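Local coordinates for protein type I site-specific restriction-modification system, R (Restriction) subunit (Vibrio vulnificus, PDB 3H1T) that probably acts as the restriction subunit of a type I restriction-modification enzyme, using ATP hydrolysis to translocate DNA before cleaving it, at residues Asp58-Phe63 with Tyr573-Asp578; Lys221-Arg226 with Arg234-Leu239; Glu532-Val537 with Asp569-Pro574. All coordinates share one frame; numbering follows the deposited sequence.

Contact 1 (Asp58-Phe63 with Tyr573-Asp578)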
loop_
_atom_site.group_PDB
_atom_site.type_symbol
_atom_site.label_atom_id
_atom_site.label_comp_id
_atom_site.label_asym_id
_atom_site.label_seq_id
_atom_site.Cartn_x
_atom_site.Cartn_y
_atom_site.Cartn_z
ATOM N N ASP A 58 0.128 2.643 13.762
ATOM C CA ASP A 58 1.286 2.139 14.495
ATOM C C ASP A 58 2.263 3.207 14.945
ATOM O O ASP A 58 3.209 2.900 15.662
ATOM C CB ASP A 58 2.054 1.101 13.677
ATOM C CG ASP A 58 1.424 -0.260 13.741
ATOM O OD1 ASP A 58 0.455 -0.429 14.521
ATOM O OD2 ASP A 58 1.893 -1.163 13.023
ATOM N N GLY A 59 2.040 4.453 14.539
ATOM C CA GLY A 59 2.937 5.516 14.956
ATOM C C GLY A 59 3.991 5.847 13.916
ATOM O O GLY A 59 4.805 5.006 13.533
ATOM N N ARG A 60 3.990 7.086 13.455
ATOM C CA ARG A 60 4.964 7.483 12.455
ATOM C C ARG A 60 6.380 7.325 12.984
ATOM O O ARG A 60 6.683 7.736 14.104
ATOM C CB ARG A 60 4.751 8.938 12.016
ATOM C CG ARG A 60 5.592 9.314 10.815
ATOM C CD ARG A 60 5.892 10.795 10.797
ATOM N NE ARG A 60 5.343 11.476 9.631
ATOM C CZ ARG A 60 5.942 11.555 8.450
ATOM N NH1 ARG A 60 7.126 10.998 8.265
ATOM N NH2 ARG A 60 5.360 12.204 7.454
ATOM N N VAL A 61 7.239 6.698 12.185
ATOM C CA VAL A 61 8.632 6.545 12.568
ATOM C C VAL A 61 9.219 7.946 12.494
ATOM O O VAL A 61 9.244 8.567 11.429
ATOM C CB VAL A 61 9.405 5.627 11.602
ATOM C CG1 VAL A 61 10.912 5.839 11.793
ATOM C CG2 VAL A 61 9.055 4.170 11.858
ATOM N N GLN A 62 9.673 8.448 13.634
ATOM C CA GLN A 62 10.240 9.788 13.721
ATOM C C GLN A 62 11.689 9.768 14.164
ATOM O O GLN A 62 12.259 8.710 14.444
ATOM C CB GLN A 62 9.462 10.627 14.732
ATOM C CG GLN A 62 8.230 11.330 14.206
ATOM C CD GLN A 62 7.280 11.697 15.330
ATOM O OE1 GLN A 62 7.682 11.796 16.493
ATOM N NE2 GLN A 62 6.014 11.901 14.990
ATOM N N PHE A 63 12.279 10.958 14.238
ATOM C CA PHE A 63 13.660 11.109 14.679
ATOM C C PHE A 63 13.747 12.228 15.706
ATOM O O PHE A 63 12.989 13.198 15.670
ATOM C CB PHE A 63 14.591 11.400 13.497
ATOM C CG PHE A 63 14.638 10.294 12.473
ATOM C CD1 PHE A 63 13.648 10.189 11.497
ATOM C CD2 PHE A 63 15.667 9.351 12.483
ATOM C CE1 PHE A 63 13.678 9.172 10.539
ATOM C CE2 PHE A 63 15.704 8.322 11.525
ATOM C CZ PHE A 63 14.706 8.240 10.552
ATOM N N TYR A 573 7.129 14.566 1.923
ATOM C CA TYR A 573 8.507 15.037 1.745
ATOM C C TYR A 573 9.443 14.099 2.490
ATOM O O TYR A 573 9.030 13.397 3.416
ATOM C CB TYR A 573 8.686 16.472 2.280
ATOM C CG TYR A 573 7.840 17.513 1.569
ATOM C CD1 TYR A 573 6.552 17.824 2.011
ATOM C CD2 TYR A 573 8.305 18.146 0.415
ATOM C CE1 TYR A 573 5.749 18.737 1.321
ATOM C CE2 TYR A 573 7.508 19.054 -0.283
ATOM C CZ TYR A 573 6.231 19.340 0.177
ATOM O OH TYR A 573 5.439 20.210 -0.525
ATOM N N PRO A 574 10.720 14.054 2.091
ATOM C CA PRO A 574 11.599 13.149 2.831
ATOM C C PRO A 574 12.065 13.784 4.137
ATOM O O PRO A 574 12.061 15.008 4.275
ATOM C CB PRO A 574 12.738 12.912 1.850
ATOM C CG PRO A 574 12.856 14.232 1.192
ATOM C CD PRO A 574 11.405 14.585 0.896
ATOM N N GLU A 575 12.447 12.950 5.099
ATOM C CA GLU A 575 12.914 13.441 6.382
ATOM C C GLU A 575 14.106 14.350 6.145
ATOM O O GLU A 575 14.116 15.494 6.580
ATOM C CB GLU A 575 13.308 12.269 7.276
ATOM C CG GLU A 575 12.248 11.173 7.355
ATOM C CD GLU A 575 11.037 11.555 8.191
ATOM O OE1 GLU A 575 11.227 11.886 9.382
ATOM O OE2 GLU A 575 9.901 11.503 7.666
ATOM N N ILE A 576 15.106 13.837 5.447
ATOM C CA ILE A 576 16.289 14.616 5.135
ATOM C C ILE A 576 16.505 14.550 3.637
ATOM O O ILE A 576 16.178 13.553 2.988
ATOM C CB ILE A 576 17.571 14.052 5.791
ATOM C CG1 ILE A 576 17.391 13.915 7.295
ATOM C CG2 ILE A 576 18.735 14.965 5.493
ATOM C CD1 ILE A 576 16.506 12.786 7.664
ATOM N N GLU A 577 17.054 15.622 3.091
ATOM C CA GLU A 577 17.341 15.682 1.681
ATOM C C GLU A 577 18.523 16.591 1.464
ATOM O O GLU A 577 18.445 17.793 1.730
ATOM C CB GLU A 577 16.155 16.222 0.878
ATOM C CG GLU A 577 16.443 16.304 -0.629
ATOM C CD GLU A 577 15.323 16.957 -1.437
ATOM O OE1 GLU A 577 14.187 17.081 -0.927
ATOM O OE2 GLU A 577 15.583 17.344 -2.597
ATOM N N ASP A 578 19.636 16.019 1.020
ATOM C CA ASP A 578 20.802 16.825 0.722
ATOM C C ASP A 578 21.420 16.420 -0.599
ATOM O O ASP A 578 21.079 15.391 -1.177
ATOM C CB ASP A 578 21.844 16.801 1.855
ATOM C CG ASP A 578 22.067 15.426 2.442
ATOM O OD1 ASP A 578 22.158 14.438 1.683
ATOM O OD2 ASP A 578 22.179 15.341 3.682
HETATM O O HOH W 1 9.116 10.935 10.416
#

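Contact 2 (Lys221-Arg226 with Arg234-Leu239)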
loop_
_atom_site.group_PDB
_atom_site.type_symbol
_atom_site.label_atom_id
_atom_site.label_comp_id
_atom_site.label_asym_id
_atom_site.label_seq_id
_atom_site.Cartn_x
_atom_site.Cartn_y
_atom_site.Cartn_z
ATOM N N LYS A 221 -15.569 -12.481 0.679
ATOM C CA LYS A 221 -16.867 -11.886 0.979
ATOM C C LYS A 221 -17.919 -12.259 -0.067
ATOM O O LYS A 221 -18.970 -12.804 0.274
ATOM C CB LYS A 221 -16.758 -10.352 1.092
ATOM C CG LYS A 221 -16.303 -9.848 2.464
ATOM C CD LYS A 221 -16.202 -8.324 2.536
ATOM C CE LYS A 221 -17.562 -7.632 2.441
ATOM N NZ LYS A 221 -18.410 -7.813 3.647
ATOM N N LEU A 222 -17.634 -11.980 -1.336
ATOM C CA LEU A 222 -18.574 -12.287 -2.410
ATOM C C LEU A 222 -18.766 -13.786 -2.656
ATOM O O LEU A 222 -19.877 -14.222 -2.956
ATOM C CB LEU A 222 -18.121 -11.613 -3.700
ATOM C CG LEU A 222 -18.174 -10.086 -3.725
ATOM C CD1 LEU A 222 -17.168 -9.563 -4.731
ATOM C CD2 LEU A 222 -19.575 -9.633 -4.059
ATOM N N TRP A 223 -17.702 -14.573 -2.519
ATOM C CA TRP A 223 -17.795 -16.015 -2.750
ATOM C C TRP A 223 -18.692 -16.707 -1.725
ATOM O O TRP A 223 -19.749 -17.253 -2.054
ATOM C CB TRP A 223 -16.403 -16.653 -2.702
ATOM C CG TRP A 223 -16.406 -18.125 -3.002
ATOM C CD1 TRP A 223 -16.730 -18.727 -4.192
ATOM C CD2 TRP A 223 -16.037 -19.180 -2.108
ATOM N NE1 TRP A 223 -16.581 -20.090 -4.089
ATOM C CE2 TRP A 223 -16.158 -20.394 -2.819
ATOM C CE3 TRP A 223 -15.617 -19.219 -0.771
ATOM C CZ2 TRP A 223 -15.869 -21.634 -2.236
ATOM C CZ3 TRP A 223 -15.328 -20.456 -0.193
ATOM C CH2 TRP A 223 -15.456 -21.643 -0.926
ATOM N N SER A 224 -18.260 -16.682 -0.475
ATOM C CA SER A 224 -19.008 -17.310 0.594
ATOM C C SER A 224 -20.462 -16.855 0.652
ATOM O O SER A 224 -21.314 -17.582 1.152
ATOM C CB SER A 224 -18.312 -17.039 1.931
ATOM O OG SER A 224 -17.949 -15.675 2.044
ATOM N N ALA A 225 -20.745 -15.661 0.138
ATOM C CA ALA A 225 -22.095 -15.102 0.162
ATOM C C ALA A 225 -22.954 -15.575 -1.012
ATOM O O ALA A 225 -24.147 -15.253 -1.095
ATOM C CB ALA A 225 -22.018 -13.584 0.155
ATOM N N ARG A 226 -22.340 -16.332 -1.913
ATOM C CA ARG A 226 -23.021 -16.851 -3.092
ATOM C C ARG A 226 -23.454 -15.713 -4.021
ATOM O O ARG A 226 -24.503 -15.794 -4.665
ATOM C CB ARG A 226 -24.262 -17.675 -2.705
ATOM C CG ARG A 226 -24.023 -18.780 -1.684
ATOM C CD ARG A 226 -22.804 -19.627 -2.033
ATOM N NE ARG A 226 -22.946 -21.007 -1.568
ATOM C CZ ARG A 226 -23.855 -21.855 -2.051
ATOM N NH1 ARG A 226 -24.691 -21.455 -3.005
ATOM N NH2 ARG A 226 -23.930 -23.096 -1.583
ATOM N N ARG A 234 -25.664 -20.169 -7.343
ATOM C CA ARG A 234 -24.291 -20.581 -7.661
ATOM C C ARG A 234 -23.196 -19.710 -7.058
ATOM O O ARG A 234 -23.377 -18.503 -6.867
ATOM C CB ARG A 234 -24.062 -20.618 -9.194
ATOM C CG ARG A 234 -24.476 -21.903 -9.936
ATOM C CD ARG A 234 -24.471 -23.146 -9.051
ATOM N NE ARG A 234 -25.567 -23.068 -8.093
ATOM C CZ ARG A 234 -26.295 -24.105 -7.697
ATOM N NH1 ARG A 234 -26.042 -25.315 -8.180
ATOM N NH2 ARG A 234 -27.284 -23.926 -6.826
ATOM N N LYS A 235 -22.062 -20.336 -6.745
ATOM C CA LYS A 235 -20.902 -19.618 -6.243
ATOM C C LYS A 235 -20.433 -18.775 -7.426
ATOM O O LYS A 235 -20.727 -19.073 -8.591
ATOM C CB LYS A 235 -19.784 -20.584 -5.842
ATOM C CG LYS A 235 -20.047 -21.380 -4.592
ATOM C CD LYS A 235 -19.804 -20.549 -3.337
ATOM C CE LYS A 235 -19.868 -21.413 -2.087
ATOM N NZ LYS A 235 -19.873 -20.583 -0.845
ATOM N N PRO A 236 -19.694 -17.701 -7.146
ATOM C CA PRO A 236 -19.220 -16.880 -8.258
ATOM C C PRO A 236 -17.926 -17.464 -8.834
ATOM O O PRO A 236 -17.253 -18.271 -8.190
ATOM C CB PRO A 236 -19.003 -15.524 -7.595
ATOM C CG PRO A 236 -18.486 -15.924 -6.254
ATOM C CD PRO A 236 -19.461 -17.018 -5.858
ATOM N N ARG A 237 -17.573 -17.077 -10.054
ATOM C CA ARG A 237 -16.323 -17.563 -10.629
ATOM C C ARG A 237 -15.436 -16.322 -10.661
ATOM O O ARG A 237 -15.834 -15.275 -11.200
ATOM C CB ARG A 237 -16.560 -18.127 -12.025
ATOM C CG ARG A 237 -15.799 -19.427 -12.309
ATOM C CD ARG A 237 -16.745 -20.429 -12.946
ATOM N NE ARG A 237 -17.820 -19.744 -13.667
ATOM C CZ ARG A 237 -18.796 -20.368 -14.319
ATOM N NH1 ARG A 237 -18.823 -21.700 -14.347
ATOM N NH2 ARG A 237 -19.755 -19.665 -14.920
ATOM N N ILE A 238 -14.238 -16.444 -10.090
ATOM C CA ILE A 238 -13.313 -15.325 -9.962
ATOM C C ILE A 238 -11.915 -15.614 -10.496
ATOM O O ILE A 238 -11.299 -16.621 -10.130
ATOM C CB ILE A 238 -13.170 -14.928 -8.462
ATOM C CG1 ILE A 238 -14.546 -14.942 -7.794
ATOM C CG2 ILE A 238 -12.548 -13.543 -8.333
ATOM C CD1 ILE A 238 -15.544 -14.031 -8.472
ATOM N N LEU A 239 -11.404 -14.704 -11.324
ATOM C CA LEU A 239 -10.064 -14.821 -11.897
ATOM C C LEU A 239 -9.117 -13.748 -11.341
ATOM O O LEU A 239 -9.381 -12.556 -11.470
ATOM C CB LEU A 239 -10.129 -14.676 -13.428
ATOM C CG LEU A 239 -8.791 -14.637 -14.173
ATOM C CD1 LEU A 239 -7.999 -15.906 -13.897
ATOM C CD2 LEU A 239 -9.065 -14.497 -15.654
#

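Contact 3 (Glu532-Val537 with Asp569-Pro574)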
loop_
_atom_site.group_PDB
_atom_site.type_symbol
_atom_site.label_atom_id
_atom_site.label_comp_id
_atom_site.label_asym_id
_atom_site.label_seq_id
_atom_site.Cartn_x
_atom_site.Cartn_y
_atom_site.Cartn_z
ATOM N N GLU A 532 7.861 3.685 -12.835
ATOM C CA GLU A 532 9.129 3.001 -12.588
ATOM C C GLU A 532 9.835 3.611 -11.398
ATOM O O GLU A 532 10.391 2.901 -10.585
ATOM C CB GLU A 532 10.055 3.069 -13.812
ATOM C CG GLU A 532 11.457 2.499 -13.556
ATOM C CD GLU A 532 12.276 2.264 -14.824
ATOM O OE1 GLU A 532 12.769 3.236 -15.440
ATOM O OE2 GLU A 532 12.427 1.088 -15.206
ATOM N N PHE A 533 9.808 4.932 -11.298
ATOM C CA PHE A 533 10.461 5.599 -10.187
ATOM C C PHE A 533 9.893 5.116 -8.850
ATOM O O PHE A 533 10.633 4.747 -7.938
ATOM C CB PHE A 533 10.291 7.119 -10.293
ATOM C CG PHE A 533 10.962 7.874 -9.186
ATOM C CD1 PHE A 533 12.329 8.141 -9.232
ATOM C CD2 PHE A 533 10.226 8.313 -8.082
ATOM C CE1 PHE A 533 12.961 8.839 -8.183
ATOM C CE2 PHE A 533 10.837 9.010 -7.035
ATOM C CZ PHE A 533 12.211 9.276 -7.084
ATOM N N LYS A 534 8.569 5.128 -8.749
ATOM C CA LYS A 534 7.894 4.707 -7.528
ATOM C C LYS A 534 8.101 3.238 -7.186
ATOM O O LYS A 534 8.044 2.856 -6.017
ATOM C CB LYS A 534 6.399 5.007 -7.617
ATOM C CG LYS A 534 6.082 6.499 -7.609
ATOM C CD LYS A 534 4.668 6.784 -7.128
ATOM C CE LYS A 534 4.259 8.243 -7.398
ATOM N NZ LYS A 534 5.047 9.279 -6.651
ATOM N N GLN A 535 8.317 2.412 -8.204
ATOM C CA GLN A 535 8.561 0.996 -7.992
ATOM C C GLN A 535 9.958 0.853 -7.400
ATOM O O GLN A 535 10.187 0.037 -6.504
ATOM C CB GLN A 535 8.488 0.226 -9.313
ATOM C CG GLN A 535 7.081 -0.036 -9.822
ATOM C CD GLN A 535 7.083 -0.700 -11.186
ATOM O OE1 GLN A 535 6.032 -0.925 -11.788
ATOM N NE2 GLN A 535 8.271 -1.025 -11.681
ATOM N N ILE A 536 10.890 1.656 -7.901
ATOM C CA ILE A 536 12.256 1.613 -7.420
ATOM C C ILE A 536 12.266 2.038 -5.963
ATOM O O ILE A 536 12.758 1.302 -5.098
ATOM C CB ILE A 536 13.172 2.514 -8.280
ATOM C CG1 ILE A 536 13.403 1.849 -9.645
ATOM C CG2 ILE A 536 14.500 2.738 -7.591
ATOM C CD1 ILE A 536 14.138 2.712 -10.643
ATOM N N VAL A 537 11.681 3.200 -5.687
ATOM C CA VAL A 537 11.613 3.719 -4.322
ATOM C C VAL A 537 10.870 2.770 -3.367
ATOM O O VAL A 537 11.180 2.697 -2.177
ATOM C CB VAL A 537 10.943 5.127 -4.317
ATOM C CG1 VAL A 537 10.744 5.628 -2.904
ATOM C CG2 VAL A 537 11.825 6.105 -5.071
ATOM N N ASP A 569 2.500 14.929 -2.876
ATOM C CA ASP A 569 1.117 14.535 -2.651
ATOM C C ASP A 569 0.998 13.052 -2.350
ATOM O O ASP A 569 0.320 12.666 -1.410
ATOM C CB ASP A 569 0.249 14.903 -3.853
ATOM C CG ASP A 569 0.069 16.401 -3.999
ATOM O OD1 ASP A 569 0.316 17.123 -3.010
ATOM O OD2 ASP A 569 -0.327 16.871 -5.087
ATOM N N PHE A 570 1.667 12.220 -3.135
ATOM C CA PHE A 570 1.613 10.787 -2.918
ATOM C C PHE A 570 2.712 10.291 -1.976
ATOM O O PHE A 570 2.488 9.359 -1.191
ATOM C CB PHE A 570 1.712 10.036 -4.252
ATOM C CG PHE A 570 1.322 8.589 -4.162
ATOM C CD1 PHE A 570 -0.022 8.219 -4.149
ATOM C CD2 PHE A 570 2.291 7.603 -4.053
ATOM C CE1 PHE A 570 -0.387 6.895 -4.030
ATOM C CE2 PHE A 570 1.928 6.267 -3.934
ATOM C CZ PHE A 570 0.585 5.919 -3.922
ATOM N N ASP A 571 3.887 10.914 -2.032
ATOM C CA ASP A 571 5.002 10.472 -1.196
ATOM C C ASP A 571 5.289 11.297 0.047
ATOM O O ASP A 571 5.967 10.811 0.946
ATOM C CB ASP A 571 6.311 10.415 -1.997
ATOM C CG ASP A 571 6.116 9.937 -3.417
ATOM O OD1 ASP A 571 5.212 9.091 -3.652
ATOM O OD2 ASP A 571 6.880 10.404 -4.297
ATOM N N GLY A 572 4.778 12.523 0.113
ATOM C CA GLY A 572 5.095 13.362 1.254
ATOM C C GLY A 572 6.526 13.821 1.002
ATOM O O GLY A 572 7.082 13.498 -0.045
ATOM N N TYR A 573 7.129 14.566 1.923
ATOM C CA TYR A 573 8.507 15.037 1.745
ATOM C C TYR A 573 9.443 14.099 2.490
ATOM O O TYR A 573 9.030 13.397 3.416
ATOM C CB TYR A 573 8.686 16.472 2.280
ATOM C CG TYR A 573 7.840 17.513 1.569
ATOM C CD1 TYR A 573 6.552 17.824 2.011
ATOM C CD2 TYR A 573 8.305 18.146 0.415
ATOM C CE1 TYR A 573 5.749 18.737 1.321
ATOM C CE2 TYR A 573 7.508 19.054 -0.283
ATOM C CZ TYR A 573 6.231 19.340 0.177
ATOM O OH TYR A 573 5.439 20.210 -0.525
ATOM N N PRO A 574 10.720 14.054 2.091
ATOM C CA PRO A 574 11.599 13.149 2.831
ATOM C C PRO A 574 12.065 13.784 4.137
ATOM O O PRO A 574 12.061 15.008 4.275
ATOM C CB PRO A 574 12.738 12.912 1.850
ATOM C CG PRO A 574 12.856 14.232 1.192
ATOM C CD PRO A 574 11.405 14.585 0.896
HETATM O O HOH W 2 7.663 9.938 -6.930
#

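Contact 1 (Asp58-Phe63 with Tyr573-Asp578)
Arg60, just before the β-hairpin of strands 61-64 and 67-70, and Phe63 in its first strand receive the side chain of Glu575 just as the chain enters strand 576-582 of the C-terminal RecA-like sheet. Arg60 NH1 and Glu575 OE2 form a salt bridge of 2.9 Å; the guanidinium and carboxylate planes are tilted 40° apart, and a single nitrogen, NH1, makes the bridge. The other oxygen, Glu575 OE1, comes to the edge of the Phe63 ring, 3.6 Å from CD1, where the ring's C-H groups carry slight positive charge. A bend at chi2 (-74°) folds the glutamate so that its carboxylate sits between Arg60 and Phe63, one oxygen facing each. Arginine suits its place because its length spans the gap between the segments.

Further out, Phe63 also meets Arg375 by a cation-pi contact and Trp551 edge-to-face, while Arg60 NE has a long, weak ion pair with Asp367. In sequence the hairpin is inserted between strands 49-55 and 75-81, which pair directly in the N-terminal sheet, probably that of the nuclease domain, and here it touches the motor part. One water closes the cluster: it accepts from Arg60 NH1 and donates to Glu575 OE1 and, at 2.6 Å, to Val61 O.

Contact 2 (Lys221-Arg226 with Arg234-Leu239)
Lys235 lies across the indole of Trp223, and its aliphatic chain can be followed over the ring atom by atom. Lys235 CB starts 3.7 Å from Trp223 NE1. At CG a turn about chi2 (-79°) brings Lys235 CD onto the indole. Lys235 CD stands 3.6 Å from the centroid of the Trp223 five-membered ring, 24° off its normal, a CH-pi contact. Lys235 CE continues toward the benzo part, 3.9 Å from Trp223 CE2. Lys235 NZ ends 4.2 Å above the centroid of the Trp223 six-membered ring and 9° off the normal, a cation-pi interaction. Lysine suits the place because its methylenes and its charge can both use the same π face.

On its other flank Arg226 is close: its NE is 3.2 Å from Lys235 NZ, two like-charged donors, so the exact placing of both side-chain ends is doubtful. Glu276, which touches Lys235 and accepts a weak hydrogen bond from Trp223 NE1, would probably offset some of that charge.

Next in the chain, Pro236 sets its CD 3.6 Å from Trp223 CD1, a rigid apolar ring against the indole. Helix 211-224, which begins at the end of the P-loop sequence, is closed by a Schellman motif with Arg226, at positive phi, just beyond the helix, and the chain returns through Lys235 and Pro236 into strand 238-242, between strands 277-281 and 305-308 of the first RecA-like sheet.

Contact 3 (Glu532-Val537 with Asp569-Pro574)
Helix 530-537 of the second RecA-like domain is joined to helix 568-571 by Lys534, which passes Phe570 to reach the carboxylate of Asp571. The backbones stay well apart, with 9.0 Å between Lys534 CA and Asp571 CA, and a long side chain suits that gap. The chain runs out nearly extended until chi4 (-65°) turns the ammonium toward the acid. There Lys534 NZ donates to Asp571 OD1 at 3.0 Å, a salt bridge made through the syn lone pair, on the side of the other oxygen. Water 2 bridges the same two groups by a second route, accepting from Lys534 NZ at 2.7 Å and donating to Asp571 OD2 at 2.8 Å.

The helix carries the start of the sequence Gln-Ile-Val-Gly-Arg-Gly-Thr-Arg, which matches motif VI of superfamily 2 helicases, and Lys534 immediately precedes its glutamine, Gln535. A further salt bridge, to Asp567 OD2, also holds Lys534 NZ, so the buried ammonium is met by two acids and a water.

Phe570 suits the less polar part of the lysine: its CD2 lies 3.9 Å from Lys534 CE. With CG anti to the backbone N (chi1 -165°), the Phe570 ring is carried to the lysine's methylenes; the side chain also touches Pro341 and Ser361. Immediately after Asp571 the chain leaves the helix at Gly572, whose phi of 75° is easily taken by a residue without a side chain.

Contact 3 is buried and lies closest of the three to the centre of the chain, whereas contacts 1 and 2 are partly buried and lie on opposite sides of that centre, their own centres about 42 Å apart. Contacts 1 and 3 share Tyr573 and Pro574: helix 568-571 leads into strand 576-582, so one short stretch meets the N-terminal hairpin at one end and the motif VI helix at the other. Both rely on a salt bridge accompanied by a water, contact 1 across some 510 residues and contact 3 across about 32. Contact 2 instead closes a local turn of the first RecA-like domain, eight residues across, and trades ion pairing for cation-pi, CH-pi and proline packing.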